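Local coordinates for protein DynE7 (Micromonospora chersina, PDB 2XEM) that probably acts as a hot-dog fold thioesterase in dynemicin biosynthesis, releasing the polyene product of the enediyne polyketide pathway, at residues D[74-86]-D[98-112]. Residues are numbered along the deposited sequence; the frame is centred on the assembly and turned at random.
Sequences EGSAFDEVEVRMM and SFDYVRVAPGPPTLL
Met85 and Phe99 meet on the helix-facing side of two antiparallel strands, 80-86 and 98-105. Met85 CG lies 3.5 Å from Phe99 CE1, and SD completes an oblique Met-aromatic contact 4.7 Å from the ring centroid. With Met85 CG anti to the backbone N (chi1 -169°), CG and SD both come up to the CE1 corner of the ring, SD also near CZ. Val83 touches both aromatics: CG1 meets Phe99 CD1 at 3.9 Å, while CG2 meets Tyr101 CD1, the Val83 and Tyr101 side chains lying side by side. Farther along, Val81 CG2 packs on Leu112 CD1. This closely packed face lies under helix 32-48, where Cys40 and Phe44 touch Met85 and Tyr33 O binds Tyr101 OH: the sheet wrapped on a long helix that defines the hot-dog fold. Paired backbone bonds run from Met86-Ser98 to Glu80, where Val104 and Ala105 both face one residue in a classic beta bulge. Just before the bulge, Arg103 reaches across to the 74-79 loop. Its NH1 gives a bond to Asp79 OD2 (2.9 Å), a salt bridge, and another to Glu74 O (3.1 Å); Leu112 CD2 lies over one guanidinium face. Ser76 N approaches the same Asp79 oxygen from the opposite side of the carboxylate plane, fixing that group between loop and strand. The other face of the hairpin is looser and partly exposed. There Arg84, extended from CG to NE, lays one guanidinium face over Val102 CG2, 3.7 Å from NH1, and holds Glu82 OE1 side-on through NE and NH2. Water 2 bridges NH1 to Asp100 OD2. Were Arg84 replaced by an alanine, Glu82 OE1 would probably lose its charged mate, Val102 its cover, and Asp100 its water link. Val104 CG1 rests against Glu82 CD at 3.7 Å, and its CG2 against Glu80, whose OE1 pairs with Arg14.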
ATOM      1  N   GLU D  74     -14.562  13.709  -2.202  1.00 22.46           N
ATOM      2  CA  GLU D  74     -13.321  13.340  -1.520  0.50 21.74           C
ATOM      3  C   GLU D  74     -13.547  12.654  -0.157  1.00 27.26           C
ATOM      4  O   GLU D  74     -14.431  13.056   0.608  1.00 27.60           O
ATOM      5  CB  GLU D  74     -12.415  14.571  -1.390  0.50 23.14           C
ATOM      6  CG  GLU D  74     -11.789  14.955  -2.724  0.50 31.25           C
ATOM      7  CD  GLU D  74     -11.175  16.335  -2.829  0.50 50.43           C
ATOM      8  OE1 GLU D  74     -11.347  16.973  -3.894  0.50 55.09           O
ATOM      9  OE2 GLU D  74     -10.501  16.769  -1.867  0.50 31.45           O
ATOM     10  N   GLY D  75     -12.765  11.608   0.099  1.00 23.25           N
ATOM     11  CA  GLY D  75     -12.646  10.999   1.419  1.00 23.38           C
ATOM     12  C   GLY D  75     -11.474  11.620   2.173  1.00 28.13           C
ATOM     13  O   GLY D  75     -10.551  12.165   1.560  1.00 27.81           O
ATOM     14  N   SER D  76     -11.508  11.570   3.497  1.00 23.69           N
ATOM     15  CA  SER D  76     -10.494  12.164   4.360  1.00 23.29           C
ATOM     16  C   SER D  76     -10.092  11.157   5.453  1.00 21.65           C
ATOM     17  O   SER D  76     -10.871  10.261   5.761  1.00 19.10           O
ATOM     18  CB  SER D  76     -11.048  13.415   5.043  1.00 28.83           C
ATOM     19  OG  SER D  76     -11.396  14.423   4.106  1.00 42.03           O
ATOM     20  N   ALA D  77      -8.897  11.323   6.054  1.00 17.67           N
ATOM     21  CA  ALA D  77      -8.473  10.542   7.219  1.00 18.10           C
ATOM     22  C   ALA D  77      -9.521  10.567   8.337  1.00 22.56           C
ATOM     23  O   ALA D  77     -10.093  11.635   8.637  1.00 22.00           O
ATOM     24  CB  ALA D  77      -7.165  11.091   7.754  1.00 20.62           C
ATOM     25  N   PHE D  78      -9.770   9.387   8.941  1.00 19.43           N
ATOM     26  CA  PHE D  78     -10.723   9.147  10.033  1.00 20.41           C
ATOM     27  C   PHE D  78     -12.164   9.003   9.577  1.00 24.21           C
ATOM     28  O   PHE D  78     -13.011   8.708  10.422  1.00 23.81           O
ATOM     29  CB  PHE D  78     -10.644  10.198  11.166  1.00 23.78           C
ATOM     30  CG  PHE D  78      -9.327  10.398  11.874  1.00 26.05           C
ATOM     31  CD1 PHE D  78      -8.555  11.524  11.629  1.00 29.76           C
ATOM     32  CD2 PHE D  78      -8.910   9.513  12.870  1.00 29.64           C
ATOM     33  CE1 PHE D  78      -7.359  11.737  12.321  1.00 31.93           C
ATOM     34  CE2 PHE D  78      -7.711   9.728  13.567  1.00 33.60           C
ATOM     35  CZ  PHE D  78      -6.940  10.834  13.279  1.00 32.65           C
ATOM     36  N   ASP D  79     -12.468   9.231   8.271  1.00 20.81           N
ATOM     37  CA  ASP D  79     -13.810   8.977   7.733  1.00 20.52           C
ATOM     38  C   ASP D  79     -14.163   7.517   7.931  1.00 24.51           C
ATOM     39  O   ASP D  79     -13.325   6.637   7.723  1.00 22.23           O
ATOM     40  CB  ASP D  79     -13.909   9.298   6.226  1.00 20.80           C
ATOM     41  CG  ASP D  79     -13.985  10.769   5.837  1.00 22.75           C
ATOM     42  OD1 ASP D  79     -14.108  11.625   6.745  1.00 23.33           O
ATOM     43  OD2 ASP D  79     -13.955  11.057   4.624  1.00 23.40           O
ATOM     44  N   GLU D  80     -15.386   7.275   8.386  1.00 22.19           N
ATOM     45  CA  GLU D  80     -15.923   5.926   8.435  1.00 21.69           C
ATOM     46  C   GLU D  80     -16.706   5.695   7.136  1.00 23.08           C
ATOM     47  O   GLU D  80     -17.687   6.391   6.857  1.00 23.34           O
ATOM     48  CB  GLU D  80     -16.789   5.729   9.684  1.00 23.93           C
ATOM     49  CG  GLU D  80     -17.446   4.358   9.754  1.00 36.25           C
ATOM     50  CD  GLU D  80     -18.423   4.202  10.910  1.00 56.33           C
ATOM     51  OE1 GLU D  80     -19.094   3.148  10.968  1.00 43.72           O
ATOM     52  OE2 GLU D  80     -18.557   5.142  11.727  1.00 43.82           O
ATOM     53  N   VAL D  81     -16.210   4.768   6.313  1.00 17.28           N
ATOM     54  CA  VAL D  81     -16.757   4.506   4.984  1.00 17.09           C
ATOM     55  C   VAL D  81     -17.402   3.139   4.998  1.00 22.28           C
ATOM     56  O   VAL D  81     -16.777   2.174   5.431  1.00 21.80           O
ATOM     57  CB  VAL D  81     -15.688   4.621   3.854  1.00 19.91           C
ATOM     58  CG1 VAL D  81     -16.303   4.340   2.464  1.00 19.37           C
ATOM     59  CG2 VAL D  81     -14.984   5.979   3.886  1.00 18.84           C
ATOM     60  N   GLU D  82     -18.669   3.068   4.559  1.00 19.78           N
ATOM     61  CA  GLU D  82     -19.300   1.780   4.307  1.00 19.02           C
ATOM     62  C   GLU D  82     -19.097   1.407   2.845  1.00 21.71           C
ATOM     63  O   GLU D  82     -19.494   2.157   1.953  1.00 21.46           O
ATOM     64  CB  GLU D  82     -20.767   1.834   4.632  1.00 20.50           C
ATOM     65  CG  GLU D  82     -21.022   1.885   6.109  1.00 24.41           C
ATOM     66  CD  GLU D  82     -22.492   1.795   6.453  1.00 39.47           C
ATOM     67  OE1 GLU D  82     -23.348   1.760   5.536  1.00 26.24           O
ATOM     68  OE2 GLU D  82     -22.784   1.779   7.666  1.00 28.74           O
ATOM     69  N   VAL D  83     -18.406   0.290   2.619  1.00 17.00           N
ATOM     70  CA  VAL D  83     -18.225  -0.274   1.285  1.00 17.26           C
ATOM     71  C   VAL D  83     -19.380  -1.274   1.114  1.00 20.83           C
ATOM     72  O   VAL D  83     -19.361  -2.354   1.691  1.00 18.27           O
ATOM     73  CB  VAL D  83     -16.820  -0.909   1.089  1.00 20.33           C
ATOM     74  CG1 VAL D  83     -16.649  -1.404  -0.358  1.00 20.10           C
ATOM     75  CG2 VAL D  83     -15.710   0.095   1.448  1.00 19.50           C
ATOM     76  N   ARG D  84     -20.421  -0.849   0.388  1.00 19.72           N
ATOM     77  CA  ARG D  84     -21.653  -1.606   0.255  1.00 19.65           C
ATOM     78  C   ARG D  84     -21.624  -2.406  -1.026  1.00 24.89           C
ATOM     79  O   ARG D  84     -21.603  -1.833  -2.109  1.00 24.54           O
ATOM     80  CB  ARG D  84     -22.861  -0.660   0.304  1.00 20.48           C
ATOM     81  CG  ARG D  84     -22.897   0.169   1.577  1.00 18.69           C
ATOM     82  CD  ARG D  84     -24.051   1.116   1.517  1.00 20.71           C
ATOM     83  NE  ARG D  84     -24.170   1.908   2.739  1.00 22.91           N
ATOM     84  CZ  ARG D  84     -25.017   2.920   2.885  1.00 27.61           C
ATOM     85  NH1 ARG D  84     -25.821   3.273   1.884  1.00 23.21           N
ATOM     86  NH2 ARG D  84     -25.064   3.590   4.024  1.00 22.33           N
ATOM     87  N   MET D  85     -21.609  -3.734  -0.905  1.00 23.00           N
ATOM     88  CA  MET D  85     -21.469  -4.637  -2.038  1.00 23.16           C
ATOM     89  C   MET D  85     -22.792  -5.284  -2.454  1.00 24.25           C
ATOM     90  O   MET D  85     -23.571  -5.739  -1.615  1.00 22.82           O
ATOM     91  CB  MET D  85     -20.428  -5.712  -1.732  1.00 26.17           C
ATOM     92  CG  MET D  85     -20.030  -6.537  -2.937  1.00 32.58           C
ATOM     93  SD  MET D  85     -18.749  -7.736  -2.510  1.00 40.63           S
ATOM     94  CE  MET D  85     -19.757  -8.902  -1.480  1.00 37.63           C
ATOM     95  N   MET D  86     -23.013  -5.371  -3.764  1.00 20.85           N
ATOM     96  CA  MET D  86     -24.142  -6.115  -4.332  1.00 22.14           C
ATOM     97  C   MET D  86     -23.694  -7.026  -5.453  1.00 24.61           C
ATOM     98  O   MET D  86     -22.735  -6.706  -6.155  1.00 23.74           O
ATOM     99  CB  MET D  86     -25.202  -5.141  -4.854  1.00 26.03           C
ATOM    100  CG  MET D  86     -25.844  -4.360  -3.733  1.00 31.29           C
ATOM    101  SD  MET D  86     -27.415  -3.661  -4.088  1.00 39.96           S
ATOM    102  CE  MET D  86     -28.469  -5.136  -3.940  1.00 36.45           C
ATOM    103  N   SER D  98     -21.011  -5.045  -7.620  1.00 20.74           N
ATOM    104  CA  SER D  98     -21.000  -3.580  -7.612  1.00 20.20           C
ATOM    105  C   SER D  98     -20.888  -3.039  -6.192  1.00 21.65           C
ATOM    106  O   SER D  98     -21.205  -3.740  -5.230  1.00 18.32           O
ATOM    107  CB  SER D  98     -22.225  -3.001  -8.326  1.00 23.70           C
ATOM    108  OG  SER D  98     -23.421  -3.493  -7.741  1.00 31.29           O
ATOM    109  N   PHE D  99     -20.378  -1.800  -6.067  1.00 19.13           N
ATOM    110  CA  PHE D  99     -20.002  -1.199  -4.779  1.00 18.11           C
ATOM    111  C   PHE D  99     -20.447   0.241  -4.738  1.00 21.40           C
ATOM    112  O   PHE D  99     -20.252   0.959  -5.716  1.00 21.41           O
ATOM    113  CB  PHE D  99     -18.484  -1.270  -4.532  1.00 18.89           C
ATOM    114  CG  PHE D  99     -17.862  -2.644  -4.649  1.00 20.19           C
ATOM    115  CD1 PHE D  99     -17.677  -3.439  -3.523  1.00 23.57           C
ATOM    116  CD2 PHE D  99     -17.438  -3.134  -5.885  1.00 20.90           C
ATOM    117  CE1 PHE D  99     -17.103  -4.711  -3.632  1.00 23.01           C
ATOM    118  CE2 PHE D  99     -16.876  -4.410  -5.991  1.00 24.14           C
ATOM    119  CZ  PHE D  99     -16.709  -5.187  -4.859  1.00 21.74           C
ATOM    120  N   ASP D 100     -21.107   0.632  -3.632  1.00 17.27           N
ATOM    121  CA  ASP D 100     -21.291   2.015  -3.247  1.00 16.91           C
ATOM    122  C   ASP D 100     -20.331   2.291  -2.101  1.00 21.62           C
ATOM    123  O   ASP D 100     -20.212   1.466  -1.198  1.00 21.91           O
ATOM    124  CB  ASP D 100     -22.728   2.274  -2.765  1.00 19.22           C
ATOM    125  CG  ASP D 100     -23.788   2.431  -3.852  1.00 28.31           C
ATOM    126  OD1 ASP D 100     -23.429   2.411  -5.056  1.00 24.34           O
ATOM    127  OD2 ASP D 100     -24.962   2.617  -3.500  1.00 41.35           O
ATOM    128  N   TYR D 101     -19.631   3.437  -2.139  1.00 17.31           N
ATOM    129  CA  TYR D 101     -18.740   3.814  -1.031  1.00 17.72           C
ATOM    130  C   TYR D 101     -19.375   5.006  -0.362  1.00 21.07           C
ATOM    131  O   TYR D 101     -19.391   6.099  -0.931  1.00 21.91           O
ATOM    132  CB  TYR D 101     -17.347   4.208  -1.521  1.00 17.10           C
ATOM    133  CG  TYR D 101     -16.621   3.176  -2.350  1.00 16.42           C
ATOM    134  CD1 TYR D 101     -15.548   2.472  -1.825  1.00 16.92           C
ATOM    135  CD2 TYR D 101     -16.934   2.985  -3.701  1.00 16.45           C
ATOM    136  CE1 TYR D 101     -14.801   1.602  -2.614  1.00 21.78           C
ATOM    137  CE2 TYR D 101     -16.210   2.097  -4.493  1.00 15.77           C
ATOM    138  CZ  TYR D 101     -15.129   1.429  -3.951  1.00 22.85           C
ATOM    139  OH  TYR D 101     -14.344   0.639  -4.741  1.00 23.01           O
ATOM    140  N   VAL D 102     -19.925   4.784   0.827  1.00 17.09           N
ATOM    141  CA  VAL D 102     -20.704   5.798   1.523  1.00 17.98           C
ATOM    142  C   VAL D 102     -19.988   6.220   2.807  1.00 23.10           C
ATOM    143  O   VAL D 102     -19.783   5.382   3.696  1.00 23.07           O
ATOM    144  CB  VAL D 102     -22.164   5.321   1.774  1.00 21.08           C
ATOM    145  CG1 VAL D 102     -22.993   6.411   2.463  1.00 21.54           C
ATOM    146  CG2 VAL D 102     -22.833   4.882   0.457  1.00 20.30           C
ATOM    147  N   ARG D 103     -19.586   7.505   2.898  1.00 18.93           N
ATOM    148  CA  ARG D 103     -19.141   8.038   4.186  1.00 19.40           C
ATOM    149  C   ARG D 103     -20.362   8.177   5.102  1.00 22.37           C
ATOM    150  O   ARG D 103     -21.307   8.878   4.741  1.00 20.83           O
ATOM    151  CB  ARG D 103     -18.400   9.393   4.043  1.00 18.81           C
ATOM    152  CG  ARG D 103     -18.082  10.023   5.412  1.00 21.17           C
ATOM    153  CD  ARG D 103     -17.261  11.286   5.361  1.00 25.33           C
ATOM    154  NE  ARG D 103     -17.856  12.314   4.515  1.00 32.20           N
ATOM    155  CZ  ARG D 103     -17.223  12.906   3.510  1.00 44.78           C
ATOM    156  NH1 ARG D 103     -15.961  12.587   3.228  1.00 22.46           N
ATOM    157  NH2 ARG D 103     -17.841  13.826   2.782  1.00 32.13           N
ATOM    158  N   VAL D 104     -20.336   7.498   6.263  1.00 18.35           N
ATOM    159  CA  VAL D 104     -21.408   7.551   7.267  1.00 20.59           C
ATOM    160  C   VAL D 104     -21.027   8.390   8.486  1.00 27.38           C
ATOM    161  O   VAL D 104     -21.883   8.705   9.293  1.00 27.99           O
ATOM    162  CB  VAL D 104     -21.932   6.149   7.659  1.00 23.91           C
ATOM    163  CG1 VAL D 104     -22.587   5.471   6.456  1.00 22.70           C
ATOM    164  CG2 VAL D 104     -20.819   5.277   8.259  1.00 22.45           C
ATOM    165  N   ALA D 105     -19.735   8.722   8.636  1.00 25.48           N
ATOM    166  CA  ALA D 105     -19.268   9.614   9.703  1.00 26.01           C
ATOM    167  C   ALA D 105     -17.892  10.173   9.330  1.00 28.65           C
ATOM    168  O   ALA D 105     -17.133   9.485   8.643  1.00 26.20           O
ATOM    169  CB  ALA D 105     -19.214   8.885  11.052  1.00 27.00           C
ATOM    170  N   PRO D 106     -17.569  11.436   9.680  1.00 25.77           N
ATOM    171  CA  PRO D 106     -18.444  12.465  10.285  1.00 27.63           C
ATOM    172  C   PRO D 106     -19.400  13.038   9.238  1.00 34.39           C
ATOM    173  O   PRO D 106     -19.304  12.699   8.055  1.00 31.27           O
ATOM    174  CB  PRO D 106     -17.435  13.517  10.784  1.00 29.71           C
ATOM    175  CG  PRO D 106     -16.307  13.429   9.763  1.00 32.26           C
ATOM    176  CD  PRO D 106     -16.210  11.952   9.433  1.00 26.59           C
ATOM    177  N   GLY D 107     -20.327  13.894   9.686  1.00 36.06           N
ATOM    178  CA  GLY D 107     -21.209  14.654   8.806  1.00 35.57           C
ATOM    179  C   GLY D 107     -22.300  13.791   8.218  1.00 39.45           C
ATOM    180  O   GLY D 107     -22.465  12.634   8.638  1.00 38.07           O
ATOM    181  N   PRO D 108     -23.049  14.325   7.216  1.00 36.59           N
ATOM    182  CA  PRO D 108     -24.180  13.549   6.655  1.00 36.09           C
ATOM    183  C   PRO D 108     -23.734  12.395   5.751  1.00 36.63           C
ATOM    184  O   PRO D 108     -22.644  12.470   5.180  1.00 34.74           O
ATOM    185  CB  PRO D 108     -24.988  14.601   5.890  1.00 38.70           C
ATOM    186  CG  PRO D 108     -23.971  15.627   5.484  1.00 42.97           C
ATOM    187  CD  PRO D 108     -22.900  15.635   6.547  1.00 38.35           C
ATOM    188  N   PRO D 109     -24.548  11.324   5.600  1.00 31.46           N
ATOM    189  CA  PRO D 109     -24.170  10.246   4.662  1.00 29.08           C
ATOM    190  C   PRO D 109     -23.858  10.801   3.269  1.00 31.98           C
ATOM    191  O   PRO D 109     -24.671  11.542   2.714  1.00 33.82           O
ATOM    192  CB  PRO D 109     -25.396   9.328   4.650  1.00 30.92           C
ATOM    193  CG  PRO D 109     -26.093   9.604   5.933  1.00 37.34           C
ATOM    194  CD  PRO D 109     -25.852  11.053   6.242  1.00 34.07           C
ATOM    195  N   THR D 110     -22.668  10.480   2.733  1.00 24.26           N
ATOM    196  CA  THR D 110     -22.194  11.009   1.463  1.00 23.37           C
ATOM    197  C   THR D 110     -21.671   9.882   0.589  1.00 26.90           C
ATOM    198  O   THR D 110     -20.786   9.127   1.003  1.00 23.44           O
ATOM    199  CB  THR D 110     -21.135  12.119   1.711  1.00 34.18           C
ATOM    200  OG1 THR D 110     -21.675  13.081   2.625  1.00 35.14           O
ATOM    201  CG2 THR D 110     -20.701  12.837   0.412  1.00 30.34           C
ATOM    202  N   LEU D 111     -22.233   9.754  -0.627  1.00 24.49           N
ATOM    203  CA  LEU D 111     -21.710   8.833  -1.632  1.00 20.70           C
ATOM    204  C   LEU D 111     -20.374   9.368  -2.161  1.00 25.42           C
ATOM    205  O   LEU D 111     -20.337  10.360  -2.888  1.00 27.44           O
ATOM    206  CB  LEU D 111     -22.731   8.631  -2.786  1.00 20.03           C
ATOM    207  CG  LEU D 111     -22.350   7.589  -3.856  1.00 21.74           C
ATOM    208  CD1 LEU D 111     -22.339   6.178  -3.278  1.00 21.15           C
ATOM    209  CD2 LEU D 111     -23.283   7.674  -5.070  1.00 23.33           C
ATOM    210  N   LEU D 112     -19.281   8.726  -1.778  1.00 20.97           N
ATOM    211  CA  LEU D 112     -17.933   9.143  -2.193  1.00 19.78           C
ATOM    212  C   LEU D 112     -17.627   8.691  -3.585  1.00 22.11           C
ATOM    213  O   LEU D 112     -16.974   9.407  -4.336  1.00 21.10           O
ATOM    214  CB  LEU D 112     -16.863   8.582  -1.230  1.00 18.52           C
ATOM    215  CG  LEU D 112     -16.925   9.065   0.244  1.00 21.21           C
ATOM    216  CD1 LEU D 112     -15.737   8.530   1.046  1.00 18.34           C
ATOM    217  CD2 LEU D 112     -16.980  10.579   0.348  1.00 26.15           C
TER
HETATM  218  O   HOH W   1     -16.303  15.022   0.904  1.00 28.78           O
HETATM  219  O   HOH W   2     -26.053   2.482  -0.923  1.00 40.16           O